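SeviL (Septifer virgatus, PDB 6LF2) binds the glycans of GM1b and asialo-GM1 as an R-type lectin with a beta-trefoil fold. Local coordinates at residues E87-P90 / Y96-L99; H103-D108 / L114-H119; K30-F35 / V72-I77. One frame throughout, in Å; residues are numbered along the deposited sequence.

Interaction 1 (E87-P90 / Y96-L99)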
ATOM      1  N   GLU B  87      -5.301  -6.067  15.433  1.00 12.12           N
ATOM      2  CA  GLU B  87      -6.473  -5.488  16.083  1.00 12.25           C
ATOM      3  C   GLU B  87      -7.168  -4.589  15.070  1.00 11.23           C
ATOM      4  O   GLU B  87      -6.647  -3.527  14.719  1.00 14.19           O
ATOM      5  CB  GLU B  87      -6.075  -4.708  17.328  1.00 13.46           C
ATOM      6  CG  GLU B  87      -7.252  -4.097  18.083  1.00 23.26           C
ATOM      7  CD  GLU B  87      -6.812  -3.266  19.282  1.00 30.46           C
ATOM      8  OE1 GLU B  87      -6.342  -3.853  20.290  1.00 24.05           O
ATOM      9  OE2 GLU B  87      -6.923  -2.020  19.210  1.00 27.13           O
ATOM     10  N   GLU B  88      -8.332  -5.014  14.594  1.00 18.32           N
ATOM     11  CA  GLU B  88      -8.987  -4.255  13.543  1.00 13.76           C
ATOM     12  C   GLU B  88      -9.399  -2.889  14.078  1.00 15.80           C
ATOM     13  O   GLU B  88      -9.746  -2.735  15.254  1.00 17.12           O
ATOM     14  CB  GLU B  88     -10.185  -5.018  12.981  1.00 23.16           C
ATOM     15  CG  GLU B  88     -11.399  -5.070  13.870  1.00 27.91           C
ATOM     16  CD  GLU B  88     -12.520  -5.865  13.231  1.00 40.33           C
ATOM     17  OE1 GLU B  88     -12.248  -6.548  12.217  1.00 35.44           O
ATOM     18  OE2 GLU B  88     -13.665  -5.803  13.737  1.00 51.94           O
ATOM     19  N   VAL B  89      -9.282  -1.882  13.218  1.00 12.84           N
ATOM     20  CA  VAL B  89      -9.683  -0.517  13.540  1.00 10.22           C
ATOM     21  C   VAL B  89     -11.141  -0.365  13.114  1.00 11.53           C
ATOM     22  O   VAL B  89     -11.413  -0.325  11.905  1.00 13.76           O
ATOM     23  CB  VAL B  89      -8.786   0.502  12.825  1.00 12.47           C
ATOM     24  CG1 VAL B  89      -9.264   1.914  13.059  1.00 10.41           C
ATOM     25  CG2 VAL B  89      -7.338   0.338  13.267  1.00 11.30           C
ATOM     26  N   PRO B  90     -12.091  -0.279  14.048  1.00 12.70           N
ATOM     27  CA  PRO B  90     -13.509  -0.287  13.647  1.00 12.88           C
ATOM     28  C   PRO B  90     -13.869   0.822  12.677  1.00 14.01           C
ATOM     29  O   PRO B  90     -14.626   0.599  11.721  1.00 15.67           O
ATOM     30  CB  PRO B  90     -14.253  -0.112  14.982  1.00 19.29           C
ATOM     31  CG  PRO B  90     -13.278  -0.439  16.038  1.00 15.50           C
ATOM     32  CD  PRO B  90     -11.906  -0.170  15.504  1.00 13.71           C
ATOM     33  N   TYR B  96      -5.404  -2.061  10.552  1.00  9.96           N
ATOM     34  CA  TYR B  96      -5.176  -2.798  11.784  1.00  9.80           C
ATOM     35  C   TYR B  96      -4.180  -2.050  12.654  1.00  9.35           C
ATOM     36  O   TYR B  96      -3.252  -1.404  12.159  1.00  9.38           O
ATOM     37  CB  TYR B  96      -4.607  -4.199  11.522  1.00 11.52           C
ATOM     38  CG  TYR B  96      -5.515  -5.151  10.804  1.00  9.14           C
ATOM     39  CD1 TYR B  96      -6.436  -5.920  11.501  1.00  9.98           C
ATOM     40  CD2 TYR B  96      -5.431  -5.314   9.426  1.00 13.71           C
ATOM     41  CE1 TYR B  96      -7.263  -6.808  10.853  1.00 14.07           C
ATOM     42  CE2 TYR B  96      -6.255  -6.200   8.768  1.00 14.98           C
ATOM     43  CZ  TYR B  96      -7.169  -6.948   9.484  1.00 15.70           C
ATOM     44  OH  TYR B  96      -7.991  -7.834   8.824  1.00 25.49           O
ATOM     45  N   ARG B  97      -4.358  -2.172  13.962  1.00 10.00           N
ATOM     46  CA  ARG B  97      -3.250  -1.937  14.874  1.00 10.45           C
ATOM     47  C   ARG B  97      -2.503  -3.254  15.064  1.00  8.56           C
ATOM     48  O   ARG B  97      -3.083  -4.338  14.948  1.00 13.10           O
ATOM     49  CB  ARG B  97      -3.736  -1.388  16.218  1.00 11.36           C
ATOM     50  CG  ARG B  97      -4.207   0.049  16.148  1.00 11.71           C
ATOM     51  CD  ARG B  97      -4.482   0.627  17.534  1.00 14.26           C
ATOM     52  NE  ARG B  97      -4.736   2.064  17.484  1.00 13.23           N
ATOM     53  CZ  ARG B  97      -5.916   2.601  17.183  1.00 12.97           C
ATOM     54  NH1 ARG B  97      -6.950   1.821  16.897  1.00 16.46           N
ATOM     55  NH2 ARG B  97      -6.059   3.917  17.162  1.00 13.47           N
ATOM     56  N   LEU B  98      -1.205  -3.152  15.283  1.00 10.44           N
ATOM     57  CA  LEU B  98      -0.348  -4.314  15.497  1.00 10.59           C
ATOM     58  C   LEU B  98       0.086  -4.284  16.956  1.00  9.96           C
ATOM     59  O   LEU B  98       0.864  -3.412  17.353  1.00 10.96           O
ATOM     60  CB  LEU B  98       0.857  -4.284  14.555  1.00 11.42           C
ATOM     61  CG  LEU B  98       0.477  -4.391  13.077  1.00 11.84           C
ATOM     62  CD1 LEU B  98       1.665  -4.098  12.174  1.00 13.80           C
ATOM     63  CD2 LEU B  98      -0.020  -5.774  12.833  1.00 17.63           C
ATOM     64  N   LEU B  99      -0.425  -5.232  17.740  1.00 12.62           N
ATOM     65  CA  LEU B  99      -0.299  -5.220  19.195  1.00 14.07           C
ATOM     66  C   LEU B  99       0.714  -6.273  19.635  1.00 11.77           C
ATOM     67  O   LEU B  99       0.513  -7.470  19.401  1.00 12.99           O
ATOM     68  CB  LEU B  99      -1.661  -5.469  19.841  1.00 15.14           C
ATOM     69  CG  LEU B  99      -1.704  -5.563  21.366  1.00 12.76           C
ATOM     70  CD1 LEU B  99      -1.260  -4.238  21.975  1.00 13.92           C
ATOM     71  CD2 LEU B  99      -3.113  -5.933  21.813  1.00 15.55           C
TER
HETATM   72  O   HOH W   1      -7.401  -0.939  16.852  1.00 20.09           O
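E87 and R97 face each other in an antiparallel beta hairpin of the beta-trefoil, where strand 84-88 pairs with strand 96-100. They form a hydrogen-bonded pair. E87 N donates to R97 O at 2.9 Å, and this bond is nearly straight, 175° at the hydrogen. R97 N returns a bond to E87 O, more bent. E88 and Y96 follow as the non-hydrogen-bonded pair, with their side chains on the other face of the ribbon. The Y96 ring reaches along the backbone of its partner strand: CD1 lies 3.7 Å from E88 CA, and CE1 meets E88 CB. The carbonyl carbon of E87 sits at the edge of this ring.

The E87 side chain can be followed outward. CB lies 3.8 Å from R97 O. CG is anti to the backbone N (chi1 -179°), and the chain stays extended, which carries the carboxylate out across R97 and L99, at an oblique angle to both. OE1 passes 4.1 Å from L99 CD2 and is hydrogen-bonded to the hydroxyl of Y106. OE2 lies near R97 CD, but it is 4.5 Å from R97 NH1, too far for a salt bridge. The carboxylate and guanidinium planes are 52° apart. R97 instead pairs its NE with E124 and gives NH2 to the carbonyl of T121. V89 crosses the arginine at about a right angle, its CG2 near NH1. A water joins the two charged groups. It donates to E87 OE2 at 2.6 Å and accepts, in the guanidinium plane, from R97 NH1 at 2.8 Å.

Interaction 2 (H103-D108 / L114-H119)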
ATOM      1  N   HIS B 103       4.193  -7.174  25.590  1.00 13.92           N
ATOM      2  CA  HIS B 103       4.192  -5.858  26.202  1.00 15.58           C
ATOM      3  C   HIS B 103       2.904  -5.082  25.996  1.00 15.40           C
ATOM      4  O   HIS B 103       2.772  -3.993  26.558  1.00 18.23           O
ATOM      5  CB  HIS B 103       5.373  -5.036  25.675  1.00 15.21           C
ATOM      6  CG  HIS B 103       6.699  -5.620  26.042  1.00 16.59           C
ATOM      7  ND1 HIS B 103       7.218  -5.530  27.316  1.00 18.06           N
ATOM      8  CD2 HIS B 103       7.600  -6.326  25.317  1.00 16.71           C
ATOM      9  CE1 HIS B 103       8.385  -6.149  27.356  1.00 15.94           C
ATOM     10  NE2 HIS B 103       8.642  -6.638  26.157  1.00 17.82           N
ATOM     11  N   LYS B 104       1.964  -5.611  25.218  1.00 15.77           N
ATOM     12  CA  LYS B 104       0.692  -4.935  24.951  1.00 15.85           C
ATOM     13  C   LYS B 104       0.924  -3.486  24.508  1.00 17.20           C
ATOM     14  O   LYS B 104       0.275  -2.544  24.971  1.00 20.03           O
ATOM     15  CB  LYS B 104      -0.230  -5.017  26.172  1.00 16.35           C
ATOM     16  CG  LYS B 104      -0.597  -6.458  26.575  1.00 19.35           C
ATOM     17  CD  LYS B 104      -1.319  -7.188  25.441  1.00 19.54           C
ATOM     18  CE  LYS B 104      -1.869  -8.549  25.886  1.00 23.61           C
ATOM     19  NZ  LYS B 104      -0.805  -9.547  26.202  1.00 23.84           N
ATOM     20  N   ALA B 105       1.872  -3.314  23.588  1.00 16.64           N
ATOM     21  CA  ALA B 105       2.192  -2.020  23.004  1.00 13.35           C
ATOM     22  C   ALA B 105       1.979  -2.084  21.494  1.00 13.87           C
ATOM     23  O   ALA B 105       2.309  -3.090  20.857  1.00 12.34           O
ATOM     24  CB  ALA B 105       3.637  -1.607  23.322  1.00 15.68           C
ATOM     25  N   TYR B 106       1.417  -1.009  20.935  1.00 15.60           N
ATOM     26  CA  TYR B 106       1.061  -0.951  19.517  1.00 11.90           C
ATOM     27  C   TYR B 106       2.212  -0.397  18.684  1.00 12.81           C
ATOM     28  O   TYR B 106       2.803   0.628  19.033  1.00 13.37           O
ATOM     29  CB  TYR B 106      -0.171  -0.063  19.311  1.00 12.25           C
ATOM     30  CG  TYR B 106      -1.443  -0.548  19.960  1.00 12.82           C
ATOM     31  CD1 TYR B 106      -2.175  -1.591  19.407  1.00 14.32           C
ATOM     32  CD2 TYR B 106      -1.924   0.059  21.116  1.00 19.91           C
ATOM     33  CE1 TYR B 106      -3.343  -2.033  19.996  1.00 16.35           C
ATOM     34  CE2 TYR B 106      -3.092  -0.373  21.707  1.00 16.34           C
ATOM     35  CZ  TYR B 106      -3.801  -1.414  21.141  1.00 19.48           C
ATOM     36  OH  TYR B 106      -4.967  -1.855  21.726  1.00 20.91           O
ATOM     37  N   LEU B 107       2.495  -1.050  17.552  1.00 11.65           N
ATOM     38  CA  LEU B 107       3.489  -0.533  16.616  1.00 10.06           C
ATOM     39  C   LEU B 107       3.095   0.854  16.122  1.00 11.49           C
ATOM     40  O   LEU B 107       1.970   1.069  15.674  1.00 10.97           O
ATOM     41  CB  LEU B 107       3.639  -1.487  15.429  1.00  9.99           C
ATOM     42  CG  LEU B 107       4.803  -1.155  14.491  1.00 12.48           C
ATOM     43  CD1 LEU B 107       6.146  -1.296  15.227  1.00 11.48           C
ATOM     44  CD2 LEU B 107       4.763  -2.047  13.271  1.00 10.76           C
ATOM     45  N   ASP B 108       4.040   1.787  16.191  1.00 12.39           N
ATOM     46  CA  ASP B 108       3.803   3.199  15.928  1.00 14.41           C
ATOM     47  C   ASP B 108       5.060   3.737  15.258  1.00 14.84           C
ATOM     48  O   ASP B 108       6.003   2.985  14.980  1.00 13.32           O
ATOM     49  CB  ASP B 108       3.464   3.925  17.241  1.00 13.87           C
ATOM     50  CG  ASP B 108       2.712   5.232  17.041  1.00 17.81           C
ATOM     51  OD1 ASP B 108       2.803   5.863  15.964  1.00 19.99           O
ATOM     52  OD2 ASP B 108       2.032   5.646  18.004  1.00 27.39           O
ATOM     53  N   LEU B 114      10.552   3.311  13.926  1.00 10.28           N
ATOM     54  CA  LEU B 114       9.466   2.505  14.464  1.00  9.06           C
ATOM     55  C   LEU B 114       9.566   2.462  15.983  1.00 13.78           C
ATOM     56  O   LEU B 114      10.657   2.304  16.545  1.00 13.69           O
ATOM     57  CB  LEU B 114       9.499   1.083  13.906  1.00 12.37           C
ATOM     58  CG  LEU B 114       9.303   0.911  12.399  1.00 10.97           C
ATOM     59  CD1 LEU B 114       9.287  -0.573  12.047  1.00 11.81           C
ATOM     60  CD2 LEU B 114       8.016   1.582  11.964  1.00 10.76           C
ATOM     61  N   VAL B 115       8.425   2.639  16.649  1.00 12.51           N
ATOM     62  CA  VAL B 115       8.324   2.615  18.100  1.00 11.73           C
ATOM     63  C   VAL B 115       7.070   1.832  18.477  1.00 16.40           C
ATOM     64  O   VAL B 115       6.343   1.329  17.614  1.00 15.01           O
ATOM     65  CB  VAL B 115       8.289   4.035  18.708  1.00 12.86           C
ATOM     66  CG1 VAL B 115       9.514   4.829  18.313  1.00 15.66           C
ATOM     67  CG2 VAL B 115       7.021   4.766  18.286  1.00 13.32           C
ATOM     68  N   ALA B 116       6.817   1.716  19.781  1.00 13.68           N
ATOM     69  CA  ALA B 116       5.619   1.040  20.257  1.00 15.94           C
ATOM     70  C   ALA B 116       5.018   1.849  21.395  1.00 17.58           C
ATOM     71  O   ALA B 116       5.749   2.409  22.215  1.00 20.29           O
ATOM     72  CB  ALA B 116       5.918  -0.396  20.717  1.00 16.45           C
ATOM     73  N   ASN B 117       3.685   1.918  21.436  1.00 15.03           N
ATOM     74  CA  ASN B 117       2.987   2.744  22.414  1.00 16.20           C
ATOM     75  C   ASN B 117       1.814   1.972  23.004  1.00 15.40           C
ATOM     76  O   ASN B 117       1.083   1.283  22.285  1.00 15.15           O
ATOM     77  CB  ASN B 117       2.497   4.049  21.778  1.00 17.78           C
ATOM     78  CG  ASN B 117       1.834   4.979  22.778  1.00 27.23           C
ATOM     79  OD1 ASN B 117       1.793   4.705  23.979  1.00 35.28           O
ATOM     80  ND2 ASN B 117       1.314   6.098  22.282  1.00 33.44           N
ATOM     81  N   LYS B 118       1.638   2.091  24.325  1.00 18.87           N
ATOM     82  CA  LYS B 118       0.531   1.412  24.987  1.00 17.68           C
ATOM     83  C   LYS B 118      -0.800   2.128  24.773  1.00 14.68           C
ATOM     84  O   LYS B 118      -1.841   1.468  24.685  1.00 21.99           O
ATOM     85  CB  LYS B 118       0.812   1.279  26.486  1.00 22.46           C
ATOM     86  CG  LYS B 118       2.051   0.452  26.814  1.00 26.23           C
ATOM     87  CD  LYS B 118       2.257   0.364  28.325  1.00 24.76           C
ATOM     88  CE  LYS B 118       2.146  -1.066  28.815  1.00 33.51           C
ATOM     89  NZ  LYS B 118       3.303  -1.889  28.365  1.00 33.44           N
ATOM     90  N   HIS B 119      -0.786   3.452  24.692  1.00 19.02           N
ATOM     91  CA  HIS B 119      -1.992   4.213  24.396  1.00 22.78           C
ATOM     92  C   HIS B 119      -2.322   4.092  22.916  1.00 22.69           C
ATOM     93  O   HIS B 119      -1.423   4.046  22.077  1.00 21.36           O
ATOM     94  CB  HIS B 119      -1.802   5.688  24.751  1.00 23.47           C
ATOM     95  CG  HIS B 119      -1.516   5.937  26.199  1.00 36.70           C
ATOM     96  ND1 HIS B 119      -0.280   5.711  26.765  1.00 39.31           N
ATOM     97  CD2 HIS B 119      -2.304   6.407  27.195  1.00 35.98           C
ATOM     98  CE1 HIS B 119      -0.321   6.024  28.049  1.00 38.38           C
ATOM     99  NE2 HIS B 119      -1.538   6.449  28.334  1.00 42.90           N
TER
HETATM  100  O   HOH W   2      -2.094  -1.399  25.426  1.00 23.34           O
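Y106 and D108 bond to N117 and V115 through four backbone hydrogen bonds, which make the tight part of this contact. The shortest, Y106 N to N117 O and D108 N to V115 O, are both 2.7 Å. Between them, L107 and A116 form the non-hydrogen-bonded pair. On their face A105 CB touches A116 CB at 3.7 Å, and L65, Y67 and V72 pack nearby. On the other face, D108 CB meets V115 CG2. The D108 carboxylate lies beside the N117 amide, nearly coplanar with it (13°), and bonds to S123 and T121. The edge of the Y106 ring faces K118 O, with CE2 3.7 Å away.

The exposed end is looser. There the bent K118 chain reaches across to the loop before strand 106-110. Bends at chi3 (117°) and chi4 bring NZ to H103 O, 2.8 Å away and in the carbonyl plane. One water donates to both K104 O and K118 O, bridging the segments where direct backbone pairing has ended. N117 OD1 accepts from H119 N at 3.0 Å, closing an Asx turn. The pairing is that of an antiparallel beta hairpin of the beta-trefoil, strands 106-110 and 113-117, and the chain leaves the second strand through the Asx turn.

Interaction 3 (K30-F35 / V72-I77). With GAL (beta-D-galactopyranose), chain D.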
ATOM      1  N   LYS B  30      21.931  -1.913   8.398  1.00 23.23           N
ATOM      2  CA  LYS B  30      21.374  -2.189   9.717  1.00 25.15           C
ATOM      3  C   LYS B  30      20.329  -1.138  10.076  1.00 24.51           C
ATOM      4  O   LYS B  30      20.355  -0.541  11.153  1.00 23.01           O
ATOM      5  CB  LYS B  30      22.481  -2.251  10.770  1.00 27.05           C
ATOM      6  CG  LYS B  30      23.550  -3.275  10.456  1.00 31.15           C
ATOM      7  CD  LYS B  30      22.945  -4.664  10.305  1.00 31.59           C
ATOM      8  CE  LYS B  30      24.033  -5.720  10.131  1.00 42.14           C
ATOM      9  NZ  LYS B  30      25.097  -5.598  11.171  1.00 43.85           N
ATOM     10  N   ASP B  31      19.415  -0.888   9.136  1.00 19.61           N
ATOM     11  CA  ASP B  31      18.487   0.236   9.220  1.00 16.68           C
ATOM     12  C   ASP B  31      17.050  -0.271   9.250  1.00 17.13           C
ATOM     13  O   ASP B  31      16.569  -0.852   8.271  1.00 14.05           O
ATOM     14  CB  ASP B  31      18.695   1.193   8.045  1.00 17.90           C
ATOM     15  CG  ASP B  31      17.996   2.522   8.245  1.00 23.11           C
ATOM     16  OD1 ASP B  31      17.493   2.747   9.364  1.00 27.61           O
ATOM     17  OD2 ASP B  31      17.956   3.343   7.296  1.00 24.41           O
ATOM     18  N   LEU B  32      16.369  -0.050  10.370  1.00 16.49           N
ATOM     19  CA  LEU B  32      14.949  -0.345  10.518  1.00 14.19           C
ATOM     20  C   LEU B  32      14.205   0.971  10.693  1.00 12.50           C
ATOM     21  O   LEU B  32      14.600   1.791  11.522  1.00 13.83           O
ATOM     22  CB  LEU B  32      14.703  -1.244  11.730  1.00 12.65           C
ATOM     23  CG  LEU B  32      13.253  -1.605  12.053  1.00 12.46           C
ATOM     24  CD1 LEU B  32      12.678  -2.551  11.016  1.00 14.28           C
ATOM     25  CD2 LEU B  32      13.169  -2.241  13.448  1.00 13.93           C
ATOM     26  N   GLY B  33      13.150   1.187   9.914  1.00 10.80           N
ATOM     27  CA  GLY B  33      12.462   2.460   9.997  1.00  9.57           C
ATOM     28  C   GLY B  33      11.187   2.498   9.178  1.00  7.46           C
ATOM     29  O   GLY B  33      10.645   1.462   8.797  1.00  9.40           O
ATOM     30  N   ILE B  34      10.698   3.718   8.948  1.00 10.30           N
ATOM     31  CA  ILE B  34       9.544   3.971   8.086  1.00  9.37           C
ATOM     32  C   ILE B  34       9.929   5.045   7.069  1.00 12.07           C
ATOM     33  O   ILE B  34      10.600   6.028   7.404  1.00 11.28           O
ATOM     34  CB  ILE B  34       8.298   4.375   8.914  1.00 10.92           C
ATOM     35  CG1 ILE B  34       7.098   4.671   8.010  1.00  8.95           C
ATOM     36  CG2 ILE B  34       8.595   5.569   9.819  1.00 11.84           C
ATOM     37  CD1 ILE B  34       5.820   4.998   8.795  1.00 10.96           C
ATOM     38  N   PHE B  35       9.542   4.838   5.812  1.00  8.92           N
ATOM     39  CA  PHE B  35       9.915   5.736   4.723  1.00  9.10           C
ATOM     40  C   PHE B  35       8.675   6.101   3.910  1.00  8.81           C
ATOM     41  O   PHE B  35       7.843   5.235   3.630  1.00 10.68           O
ATOM     42  CB  PHE B  35      10.974   5.070   3.825  1.00 10.18           C
ATOM     43  CG  PHE B  35      11.407   5.924   2.671  1.00  9.71           C
ATOM     44  CD1 PHE B  35      11.982   7.158   2.894  1.00 12.47           C
ATOM     45  CD2 PHE B  35      11.235   5.488   1.360  1.00  8.85           C
ATOM     46  CE1 PHE B  35      12.385   7.951   1.839  1.00 13.64           C
ATOM     47  CE2 PHE B  35      11.632   6.282   0.293  1.00 11.11           C
ATOM     48  CZ  PHE B  35      12.213   7.506   0.531  1.00 13.94           C
ATOM     49  N   VAL B  72      11.777  -1.057  19.230  1.00 14.52           N
ATOM     50  CA  VAL B  72      11.462  -1.994  18.164  1.00 11.40           C
ATOM     51  C   VAL B  72      12.751  -2.325  17.429  1.00 11.95           C
ATOM     52  O   VAL B  72      13.482  -1.420  17.011  1.00 13.92           O
ATOM     53  CB  VAL B  72      10.418  -1.394  17.211  1.00 11.85           C
ATOM     54  CG1 VAL B  72      10.055  -2.389  16.103  1.00 13.79           C
ATOM     55  CG2 VAL B  72       9.192  -0.977  17.994  1.00 13.09           C
ATOM     56  N   ILE B  73      13.040  -3.619  17.285  1.00 12.48           N
ATOM     57  CA  ILE B  73      14.277  -4.096  16.679  1.00 10.57           C
ATOM     58  C   ILE B  73      13.960  -5.361  15.895  1.00 13.21           C
ATOM     59  O   ILE B  73      12.870  -5.926  16.002  1.00 16.05           O
ATOM     60  CB  ILE B  73      15.368  -4.380  17.739  1.00 12.79           C
ATOM     61  CG1 ILE B  73      14.847  -5.393  18.750  1.00 16.28           C
ATOM     62  CG2 ILE B  73      15.787  -3.099  18.459  1.00 13.81           C
ATOM     63  CD1 ILE B  73      15.893  -5.815  19.765  1.00 21.15           C
ATOM     64  N   MET B  74      14.936  -5.816  15.106  1.00 12.62           N
ATOM     65  CA  MET B  74      14.850  -7.108  14.436  1.00 14.40           C
ATOM     66  C   MET B  74      15.589  -8.154  15.266  1.00 10.92           C
ATOM     67  O   MET B  74      16.726  -7.921  15.693  1.00 19.71           O
ATOM     68  CB  MET B  74      15.430  -7.031  13.021  1.00 12.26           C
ATOM     69  CG  MET B  74      14.697  -6.031  12.104  1.00 14.17           C
ATOM     70  SD  MET B  74      12.997  -6.512  11.753  1.00 15.15           S
ATOM     71  CE  MET B  74      13.241  -8.097  10.946  1.00 14.86           C
ATOM     72  N   SER B  75      14.936  -9.292  15.497  1.00 14.70           N
ATOM     73  CA  SER B  75      15.486 -10.401  16.266  1.00 13.84           C
ATOM     74  C   SER B  75      15.933 -11.524  15.337  1.00 14.80           C
ATOM     75  O   SER B  75      15.219 -11.881  14.396  1.00 12.52           O
ATOM     76  CB  SER B  75      14.442 -10.936  17.254  1.00 15.69           C
ATOM     77  OG  SER B  75      14.912 -12.098  17.931  1.00 12.73           O
ATOM     78  N   ASP B  76      17.105 -12.109  15.619  1.00 14.84           N
ATOM     79  CA  ASP B  76      17.548 -13.268  14.851  1.00 17.99           C
ATOM     80  C   ASP B  76      16.705 -14.508  15.132  1.00 14.84           C
ATOM     81  O   ASP B  76      16.648 -15.407  14.284  1.00 19.26           O
ATOM     82  CB  ASP B  76      19.021 -13.564  15.147  1.00 20.64           C
ATOM     83  CG  ASP B  76      19.930 -12.425  14.749  1.00 27.97           C
ATOM     84  OD1 ASP B  76      19.661 -11.801  13.700  1.00 32.04           O
ATOM     85  OD2 ASP B  76      20.909 -12.150  15.477  1.00 34.37           O
ATOM     86  N   ILE B  77      16.036 -14.565  16.283  1.00 17.04           N
ATOM     87  CA  ILE B  77      15.314 -15.750  16.734  1.00 17.83           C
ATOM     88  C   ILE B  77      13.863 -15.372  17.010  1.00 18.55           C
ATOM     89  O   ILE B  77      13.585 -14.290  17.531  1.00 18.01           O
ATOM     90  CB  ILE B  77      15.971 -16.354  17.995  1.00 19.94           C
ATOM     91  CG1 ILE B  77      17.379 -16.866  17.678  1.00 21.58           C
ATOM     92  CG2 ILE B  77      15.112 -17.476  18.593  1.00 27.30           C
ATOM     93  CD1 ILE B  77      18.484 -15.872  17.979  1.00 28.48           C
TER
HETATM   94  C1  GAL D   2      16.924   9.390   3.588  1.00 22.34           C
HETATM   95  C2  GAL D   2      17.177   9.104   2.096  1.00 18.96           C
HETATM   96  C3  GAL D   2      16.012   8.325   1.494  1.00 16.57           C
HETATM   97  C4  GAL D   2      15.775   7.047   2.301  1.00 17.73           C
HETATM   98  C5  GAL D   2      15.625   7.418   3.780  1.00 16.96           C
HETATM   99  C6  GAL D   2      15.462   6.244   4.752  1.00 19.67           C
HETATM  100  O2  GAL D   2      17.313  10.303   1.346  1.00 25.64           O
HETATM  101  O3  GAL D   2      16.278   7.943   0.157  1.00 20.01           O
HETATM  102  O4  GAL D   2      16.852   6.155   2.123  1.00 17.46           O
HETATM  103  O5  GAL D   2      16.744   8.160   4.264  1.00 20.30           O
HETATM  104  O6  GAL D   2      15.254   6.739   6.068  1.00 20.88           O
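L32 is the residue of 30-35 that meets 72-77, and it does so through its two methyl groups. The segment starts with K30 and D31, which both face N26 in a G1 beta bulge. D31 makes a salt bridge to R29, a residue of the glycan pocket. L32 comes next, its CG anti to the backbone N (chi1 178°), which sends the branched end toward strand 72-75. CD2 lies 3.7 Å from V72 O, and it also meets I73 CA and V72 CG1. CD1 reaches M74 SD at 4.0 Å. The methionine bends at chi2 and chi3 and crosses the leucine at about a right angle. L114 and Y25 pack against the same leucine. G33 pairs through its backbone with F24, and I34 with G112. F35 ends the segment at the sugar site. Its CE1 lies 3.5 Å from C4 of the bound galactose, and CD1 is near C5 and C4. Y40 and Q43 of the pocket touch the F35 side chain. No hydrogen bond links the two segments. Between them the contact is apolar packing at L32, with L114 touching both L32 and V72, while the F35 ring meets the galactose carbons by apolar contact, consistent with its place in the glycan pocket.

How the interactions relate
Along the chain interaction 3 comes first, then interaction 1, then interaction 2. Interactions 1 and 2 are adjacent hairpins, their centres about 12 Å apart. Strand 96-100 leads into strand 106-110, and L98 O and L107 N join them by a probable hydrogen bond. R97 and L99 also pack on segment 103-108. Interaction 2 in turn touches interaction 3, about 15 Å away between centres: V72 packs on L114, V115 and A116, and L114 meets G33. Interactions 1 and 3 do not touch. They lie on opposite sides of the chain's centre, their own centres about 21 Å apart. The hairpin of interaction 2 thus connects the glycan-binding side of the trefoil with the hairpin of interaction 1.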